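Local coordinates for protein ACDH-11, isoform b (PDB 4Y9J), which belongs to the acyl-CoA dehydrogenase family and binds flavin-adenine dinucleotide in a four-chain assembly, at residues 182-187 with 229-234; 235-240 with 250-255. One frame throughout, in Å; residues are numbered along the deposited sequence.

Interaction 1 (182-187 with 229-234)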
loop_
_atom_site.group_PDB
_atom_site.type_symbol
_atom_site.label_atom_id
_atom_site.label_comp_id
_atom_site.label_asym_id
_atom_site.label_seq_id
_atom_site.Cartn_x
_atom_site.Cartn_y
_atom_site.Cartn_z
ATOM N N LYS B 182 -7.099 5.724 33.028
ATOM C CA LYS B 182 -6.110 6.562 33.739
ATOM C C LYS B 182 -4.693 6.037 33.493
ATOM O O LYS B 182 -3.728 6.751 33.725
ATOM C CB LYS B 182 -6.296 6.478 35.239
ATOM C CG LYS B 182 -7.545 7.122 35.823
ATOM C CD LYS B 182 -7.317 7.471 37.285
ATOM C CE LYS B 182 -8.298 6.753 38.199
ATOM N NZ LYS B 182 -9.039 7.693 39.130
ATOM N N ALA B 183 -4.558 4.768 33.180
ATOM C CA ALA B 183 -3.237 4.153 33.184
ATOM C C ALA B 183 -2.311 4.782 32.192
ATOM O O ALA B 183 -2.699 5.086 31.090
ATOM C CB ALA B 183 -3.303 2.644 32.951
ATOM N N TRP B 184 -1.045 4.839 32.535
ATOM C CA TRP B 184 -0.002 5.307 31.642
ATOM C C TRP B 184 0.982 4.187 31.275
ATOM O O TRP B 184 1.089 3.146 31.971
ATOM C CB TRP B 184 0.820 6.420 32.292
ATOM C CG TRP B 184 0.235 7.803 32.284
ATOM C CD1 TRP B 184 -0.946 8.216 31.680
ATOM C CD2 TRP B 184 0.805 8.987 32.853
ATOM N NE1 TRP B 184 -1.107 9.531 31.825
ATOM C CE2 TRP B 184 -0.075 10.045 32.567
ATOM C CE3 TRP B 184 1.943 9.250 33.586
ATOM C CZ2 TRP B 184 0.141 11.354 33.018
ATOM C CZ3 TRP B 184 2.163 10.574 34.011
ATOM C CH2 TRP B 184 1.277 11.584 33.723
ATOM N N THR B 185 1.769 4.455 30.230
ATOM C CA THR B 185 2.902 3.635 29.873
ATOM C C THR B 185 4.122 4.544 29.718
ATOM O O THR B 185 3.974 5.757 29.612
ATOM C CB THR B 185 2.700 2.848 28.563
ATOM O OG1 THR B 185 2.392 3.734 27.463
ATOM C CG2 THR B 185 1.665 1.789 28.754
ATOM N N SER B 186 5.313 3.942 29.767
ATOM C CA SER B 186 6.557 4.668 29.630
ATOM C C SER B 186 7.375 4.161 28.471
ATOM O O SER B 186 7.329 2.974 28.148
ATOM C CB SER B 186 7.401 4.579 30.886
ATOM O OG SER B 186 8.630 5.327 30.828
ATOM N N GLY B 187 8.212 5.050 27.944
ATOM C CA GLY B 187 9.323 4.649 27.068
ATOM C C GLY B 187 10.668 4.844 27.732
ATOM O O GLY B 187 10.732 5.219 28.903
ATOM N N ALA B 229 3.427 6.267 24.192
ATOM C CA ALA B 229 3.483 6.256 25.670
ATOM C C ALA B 229 3.273 7.666 26.261
ATOM O O ALA B 229 3.274 8.668 25.523
ATOM C CB ALA B 229 4.808 5.763 26.111
ATOM N N ASP B 230 3.078 7.742 27.574
ATOM C CA ASP B 230 2.802 9.008 28.217
ATOM C C ASP B 230 4.029 9.717 28.736
ATOM O O ASP B 230 4.056 10.953 28.785
ATOM C CB ASP B 230 1.780 8.770 29.324
ATOM C CG ASP B 230 0.590 8.003 28.801
ATOM O OD1 ASP B 230 -0.251 8.692 28.207
ATOM O OD2 ASP B 230 0.566 6.716 28.888
ATOM N N VAL B 231 5.017 8.947 29.184
ATOM C CA VAL B 231 6.274 9.472 29.718
ATOM C C VAL B 231 7.429 8.644 29.180
ATOM O O VAL B 231 7.251 7.569 28.610
ATOM C CB VAL B 231 6.330 9.448 31.264
ATOM C CG1 VAL B 231 5.301 10.374 31.868
ATOM C CG2 VAL B 231 6.195 8.028 31.784
ATOM N N ALA B 232 8.632 9.150 29.409
ATOM C CA ALA B 232 9.832 8.450 29.058
ATOM C C ALA B 232 10.960 8.832 29.983
ATOM O O ALA B 232 11.024 9.934 30.474
ATOM C CB ALA B 232 10.214 8.742 27.612
ATOM N N LEU B 233 11.837 7.879 30.185
ATOM C CA LEU B 233 13.110 8.098 30.842
ATOM C C LEU B 233 14.153 8.214 29.773
ATOM O O LEU B 233 14.151 7.411 28.826
ATOM C CB LEU B 233 13.395 6.939 31.762
ATOM C CG LEU B 233 12.454 6.871 33.020
ATOM C CD1 LEU B 233 12.761 5.666 33.880
ATOM C CD2 LEU B 233 12.773 8.038 33.886
ATOM N N THR B 234 15.080 9.160 29.944
ATOM C CA THR B 234 16.175 9.298 29.003
ATOM C C THR B 234 17.421 9.847 29.658
ATOM O O THR B 234 17.378 10.260 30.810
ATOM C CB THR B 234 15.734 10.216 27.809
ATOM O OG1 THR B 234 16.683 10.156 26.723
ATOM C CG2 THR B 234 15.502 11.588 28.250
HETATM O O HOH W 1 -0.258 4.637 27.396
#

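Interaction 2 (235-240 with 250-255)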
loop_
_atom_site.group_PDB
_atom_site.type_symbol
_atom_site.label_atom_id
_atom_site.label_comp_id
_atom_site.label_asym_id
_atom_site.label_seq_id
_atom_site.Cartn_x
_atom_site.Cartn_y
_atom_site.Cartn_z
ATOM N N LEU B 235 18.553 9.759 28.951
ATOM C CA LEU B 235 19.853 10.234 29.442
ATOM C C LEU B 235 20.226 11.409 28.611
ATOM O O LEU B 235 19.914 11.391 27.422
ATOM C CB LEU B 235 20.895 9.169 29.188
ATOM C CG LEU B 235 20.633 7.882 29.961
ATOM C CD1 LEU B 235 21.690 6.851 29.547
ATOM C CD2 LEU B 235 20.666 8.078 31.488
ATOM N N ALA B 236 20.903 12.375 29.214
ATOM C CA ALA B 236 21.461 13.535 28.549
ATOM C C ALA B 236 22.635 14.098 29.320
ATOM O O ALA B 236 22.809 13.785 30.492
ATOM C CB ALA B 236 20.387 14.612 28.414
ATOM N N ARG B 237 23.414 14.952 28.660
ATOM C CA ARG B 237 24.544 15.638 29.249
ATOM C C ARG B 237 24.218 17.044 29.633
ATOM O O ARG B 237 23.845 17.862 28.792
ATOM C CB ARG B 237 25.680 15.694 28.252
ATOM C CG ARG B 237 26.140 14.328 27.784
ATOM C CD ARG B 237 27.396 14.392 26.912
ATOM N NE ARG B 237 27.572 13.079 26.342
ATOM C CZ ARG B 237 28.157 12.046 26.938
ATOM N NH1 ARG B 237 28.759 12.193 28.147
ATOM N NH2 ARG B 237 28.148 10.869 26.315
ATOM N N ILE B 238 24.409 17.339 30.920
ATOM C CA ILE B 238 24.026 18.604 31.447
ATOM C C ILE B 238 25.100 19.574 31.010
ATOM O O ILE B 238 26.289 19.227 31.014
ATOM C CB ILE B 238 23.870 18.553 32.987
ATOM C CG1 ILE B 238 22.573 17.768 33.292
ATOM C CG2 ILE B 238 23.875 19.966 33.539
ATOM C CD1 ILE B 238 22.125 17.856 34.733
ATOM N N VAL B 239 24.665 20.731 30.542
ATOM C CA VAL B 239 25.557 21.793 30.088
ATOM C C VAL B 239 25.811 22.754 31.260
ATOM O O VAL B 239 24.873 23.250 31.855
ATOM C CB VAL B 239 24.890 22.606 28.946
ATOM C CG1 VAL B 239 25.818 23.718 28.472
ATOM C CG2 VAL B 239 24.481 21.699 27.788
ATOM N N ASP B 240 27.080 23.012 31.577
ATOM C CA ASP B 240 27.397 23.898 32.686
ATOM C C ASP B 240 27.267 25.389 32.284
ATOM O O ASP B 240 26.971 25.708 31.137
ATOM C CB ASP B 240 28.779 23.561 33.250
ATOM C CG ASP B 240 29.886 23.835 32.286
ATOM O OD1 ASP B 240 29.793 24.767 31.483
ATOM O OD2 ASP B 240 30.865 23.101 32.325
ATOM N N ARG B 250 30.421 9.501 32.977
ATOM C CA ARG B 250 30.302 10.483 34.054
ATOM C C ARG B 250 29.602 11.791 33.660
ATOM O O ARG B 250 29.159 12.553 34.534
ATOM C CB ARG B 250 31.712 10.796 34.585
ATOM C CG ARG B 250 31.740 11.305 36.005
ATOM C CD ARG B 250 31.141 10.312 37.026
ATOM N NE ARG B 250 31.283 10.701 38.459
ATOM C CZ ARG B 250 30.348 11.307 39.225
ATOM N NH1 ARG B 250 29.159 11.657 38.742
ATOM N NH2 ARG B 250 30.609 11.584 40.499
ATOM N N GLY B 251 29.511 12.079 32.359
ATOM C CA GLY B 251 28.708 13.251 31.923
ATOM C C GLY B 251 27.209 13.042 31.759
ATOM O O GLY B 251 26.488 13.987 31.463
ATOM N N LEU B 252 26.728 11.812 31.912
ATOM C CA LEU B 252 25.325 11.511 31.716
ATOM C C LEU B 252 24.502 11.593 32.983
ATOM O O LEU B 252 24.937 11.128 34.045
ATOM C CB LEU B 252 25.206 10.136 31.077
ATOM C CG LEU B 252 25.785 10.041 29.674
ATOM C CD1 LEU B 252 25.779 8.582 29.257
ATOM C CD2 LEU B 252 24.956 10.861 28.667
ATOM N N SER B 253 23.346 12.252 32.883
ATOM C CA SER B 253 22.345 12.270 33.921
ATOM C C SER B 253 21.015 11.722 33.396
ATOM O O SER B 253 20.758 11.675 32.174
ATOM C CB SER B 253 22.209 13.689 34.458
ATOM O OG SER B 253 23.468 14.239 34.944
ATOM N N LEU B 254 20.166 11.303 34.325
ATOM C CA LEU B 254 18.866 10.717 33.997
ATOM C C LEU B 254 17.761 11.758 34.092
ATOM O O LEU B 254 17.796 12.597 34.971
ATOM C CB LEU B 254 18.562 9.582 34.984
ATOM C CG LEU B 254 17.274 8.794 34.750
ATOM C CD1 LEU B 254 17.280 8.081 33.415
ATOM C CD2 LEU B 254 17.071 7.813 35.887
ATOM N N PHE B 255 16.775 11.641 33.202
ATOM C CA PHE B 255 15.657 12.570 33.087
ATOM C C PHE B 255 14.367 11.848 32.883
ATOM O O PHE B 255 14.303 10.793 32.230
ATOM C CB PHE B 255 15.833 13.570 31.912
ATOM C CG PHE B 255 17.003 14.477 32.067
ATOM C CD1 PHE B 255 18.264 14.043 31.722
ATOM C CD2 PHE B 255 16.855 15.732 32.589
ATOM C CE1 PHE B 255 19.367 14.857 31.896
ATOM C CE2 PHE B 255 17.967 16.583 32.759
ATOM C CZ PHE B 255 19.224 16.128 32.402
HETATM O O HOH W 2 25.027 15.303 33.097
HETATM O O HOH W 3 27.844 16.704 30.941
#

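Interaction 1 (182-187 with 229-234)
Two donors hold Asp230 OD2: the backbone N of Thr185, 2.9 Å from Asp230 OD2 on its anti lone pair, and a water that also bonds Thr185 OG1. With CG anti to its own carbonyl carbon (chi1 -51°), Asp230 places its carboxylate over one face of the Trp184 indole, with OD2 at Thr185 N. Asp230 CB sits 3.5 Å from the centroid of the five-membered ring of Trp184, over the face in a CH-pi contact, and carboxylate and indole planes lie only 17° apart. The six-membered end of the same indole meets Val231, whose CG1 approaches Trp184 CZ3 to 3.8 Å.

The carbonyl of Thr185 faces the same segment, accepting from Asp230 N at 3.0 Å from Thr185 O and, weakly, from Val231 N. Beyond this point the backbones run as parallel strands: Gly187 N gives a 2.8 Å bond to Val231 O, and Leu233 N one to Gly187 O. Gly187 O has a second donor in Ser186 OG, which lies beside its own carbonyl carbon, opposite the backbone N (chi1 -178°), and from there reaches the next carbonyl; two bonds thus satisfy this buried oxygen.

The pairing joins strand 186-189 to strand 231-238 in the mixed sheet of the middle domain, with Gly187 close to the bound FAD. Helix 166-175 packs on Trp184 and Ser186, helix 143-158 on Thr185, Ser186 and Leu233, while strand 252-258 flanks Val231 and Leu233.

Interaction 2 (235-240 with 250-255)
Arg237 and Leu252 lie on one face of the antiparallel pair, with the leucine methyl laid over the flat end of the arginine. Leu252 CD2 stands 3.8 Å above the guanidinium plane of Arg237, over its centre, and also touches Arg237 CG. The arginine chain is extended from CG to NE, which carries the guanidinium to the leucine methyl; there NH1 bonds the carbonyls of Leu246 and Gly248 and NH2 those of Ala200 and Cys203, fixing its rotation. Leu235 shares this face, its CD2 3.9 Å from Leu254 CD1 as the two side chains pass at a slant.

The other face is built round the Phe255 ring. Ile238 CG1 comes in at the ring edge, near its plane, 3.8 Å from Phe255 CZ, while Ala236 CB meets Phe255 CE1 obliquely at 3.6 Å. Tyr215 adds an edge-to-face ring contact to the same phenyl group.

Between the two faces, Ala236 and Ser253 form a hydrogen-bonded pair: Ser253 N points almost straight at Ala236 O, 2.9 Å away, with 178° at the hydrogen, and Ala236 N returns a bond to Ser253 O. Past this pair the strands splay, and water takes over. One water receives the N-H of Ile238, donates to Gly251 O and bonds Ser253 OG, itself also bonded to Gly302 N; a second water bridges the carbonyls of Ile238 and Gly251.

The side chain of Leu252 is about 6 Å from the bound UCC. The two strands are antiparallel neighbours in the beta-rich middle domain of the acyl-CoA dehydrogenase fold, with the two waters bridging them where Ile238 faces Gly251.

From the N terminus, the chain passes through 182-187, makes strands 206-209 and 214-225, and returns at 229-234, so interaction 1 closes a loop of 41 residues between parallel neighbours. The same strand, 231-238, runs directly on into interaction 2, where nine residues lie between segments 235-240 and 250-255. The two closures follow in series, neither nested nor crossed. They meet at the handover, where Thr234 O probably accepts a hydrogen bond from Phe255 N and Leu233 CD2 packs on Phe255 O. Strand 231-238 thus joins 186-189, beside the helices 143-158 and 166-175, to strand 252-258, and through it to 285-298.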